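Local coordinates for protein endoglucanase A (Clostridium cellulolyticum, PDB 1EDG) that hydrolyses internal beta-1,4-glucosidic bonds of cellulose through a family 5 glycoside hydrolase catalytic domain built as a TIM barrel, at residues Asp191-Asn194 against Cys195-Leu199. Numbering follows the deposited sequence.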
loop_
_atom_site.group_PDB
_atom_site.type_symbol
_atom_site.label_atom_id
_atom_site.label_comp_id
_atom_site.label_asym_id
_atom_site.label_seq_id
_atom_site.Cartn_x
_atom_site.Cartn_y
_atom_site.Cartn_z
ATOM N N ASP A 191 -1.255 8.160 22.489
ATOM C CA ASP A 191 -0.139 7.333 22.936
ATOM C C ASP A 191 0.302 6.458 21.752
ATOM O O ASP A 191 1.495 6.337 21.466
ATOM C CB ASP A 191 -0.577 6.445 24.110
ATOM C CG ASP A 191 0.469 5.405 24.482
ATOM O OD1 ASP A 191 1.586 5.791 24.879
ATOM O OD2 ASP A 191 0.174 4.196 24.373
ATOM N N SER A 192 -0.675 5.888 21.051
ATOM C CA SER A 192 -0.418 5.030 19.892
ATOM C C SER A 192 0.347 5.786 18.793
ATOM O O SER A 192 1.344 5.288 18.266
ATOM C CB SER A 192 -1.744 4.479 19.353
ATOM O OG SER A 192 -1.537 3.398 18.461
ATOM N N ILE A 193 -0.089 7.007 18.491
ATOM C CA ILE A 193 0.551 7.845 17.478
ATOM C C ILE A 193 2.020 8.081 17.823
ATOM O O ILE A 193 2.895 8.018 16.953
ATOM C CB ILE A 193 -0.191 9.197 17.346
ATOM C CG1 ILE A 193 -1.551 8.979 16.675
ATOM C CG2 ILE A 193 0.656 10.219 16.580
ATOM C CD1 ILE A 193 -2.436 10.216 16.633
ATOM N N ASN A 194 2.295 8.340 19.098
ATOM C CA ASN A 194 3.667 8.564 19.546
ATOM C C ASN A 194 4.475 7.276 19.390
ATOM O O ASN A 194 5.618 7.301 18.929
ATOM C CB ASN A 194 3.691 9.059 20.996
ATOM C CG ASN A 194 3.010 10.412 21.161
ATOM O OD1 ASN A 194 2.990 11.234 20.235
ATOM N ND2 ASN A 194 2.444 10.650 22.340
ATOM N N CYS A 195 3.861 6.145 19.735
ATOM C CA CYS A 195 4.518 4.849 19.605
ATOM C C CYS A 195 4.830 4.557 18.134
ATOM O O CYS A 195 5.880 3.999 17.816
ATOM C CB CYS A 195 3.639 3.738 20.183
ATOM S SG CYS A 195 3.589 3.681 21.997
ATOM N N ILE A 196 3.910 4.932 17.246
ATOM C CA ILE A 196 4.097 4.720 15.812
ATOM C C ILE A 196 5.264 5.582 15.319
ATOM O O ILE A 196 6.086 5.124 14.520
ATOM C CB ILE A 196 2.789 5.007 15.031
ATOM C CG1 ILE A 196 1.748 3.926 15.370
ATOM C CG2 ILE A 196 3.058 5.076 13.523
ATOM C CD1 ILE A 196 0.357 4.204 14.848
ATOM N N ASN A 197 5.382 6.802 15.840
ATOM C CA ASN A 197 6.491 7.680 15.467
ATOM C C ASN A 197 7.811 7.002 15.854
ATOM O O ASN A 197 8.774 6.996 15.077
ATOM C CB ASN A 197 6.385 9.048 16.169
ATOM C CG ASN A 197 5.307 9.943 15.570
ATOM O OD1 ASN A 197 4.951 9.815 14.396
ATOM N ND2 ASN A 197 4.795 10.870 16.374
ATOM N N GLN A 198 7.839 6.397 17.043
ATOM C CA GLN A 198 9.030 5.705 17.535
ATOM C C GLN A 198 9.365 4.469 16.697
ATOM O O GLN A 198 10.521 4.257 16.328
ATOM C CB GLN A 198 8.856 5.318 19.011
ATOM C CG GLN A 198 8.731 6.522 19.966
ATOM C CD GLN A 198 8.446 6.122 21.416
ATOM O OE1 GLN A 198 7.422 6.505 21.994
ATOM N NE2 GLN A 198 9.354 5.352 22.010
ATOM N N LEU A 199 8.353 3.667 16.375
ATOM C CA LEU A 199 8.569 2.467 15.570
ATOM C C LEU A 199 9.050 2.793 14.152
ATOM O O LEU A 199 9.913 2.098 13.610
ATOM C CB LEU A 199 7.317 1.589 15.566
ATOM C CG LEU A 199 6.978 0.991 16.941
ATOM C CD1 LEU A 199 5.628 0.286 16.889
ATOM C CD2 LEU A 199 8.079 0.047 17.406
HETATM O O HOH W 1 2.393 8.545 14.015
HETATM O O HOH W 2 5.992 11.238 19.003
#
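I193 and N197 lie side by side, one turn apart, on alpha-helix 187-209, which follows barrel strand 163-166 and precedes strand 219-222 in the (beta/alpha)8 fold. Four successive i to i+4 backbone hydrogen bonds hold these two turns: C195 N to D191 O, I196 N to S192 O (2.8 Å), N197 N to I193 O and Q198 N to N194 O (3.1 Å).

One water links the backbone to a side chain, donating to both I193 O (3.0 Å) and N197 OD1; the other links two side chains, accepting from N197 ND2 (2.9 Å) and donating to N194 OD1. The N197 amide is thus gripped at both ends, since ND2 also bonds Y235 O and OD1 accepts from R237 N, tying the helix to the loop just after helix 228-232.

Van der Waals contacts follow the same spacing. Aliphatic carbons lie against carbonyl oxygens one turn back, I196 CG1 on S192 O (3.2 Å) and Q198 CG on N194 O (3.4 Å). C195 packs on M138 of helix 138-155. With SG anti to its carbonyl carbon (chi1 -75°), the sulfur leans back over the preceding turn, 3.4 Å from D191 O and 4.1 Å from D191 OD1, the carboxylate oxygen hydrogen-bonded to S135 OG.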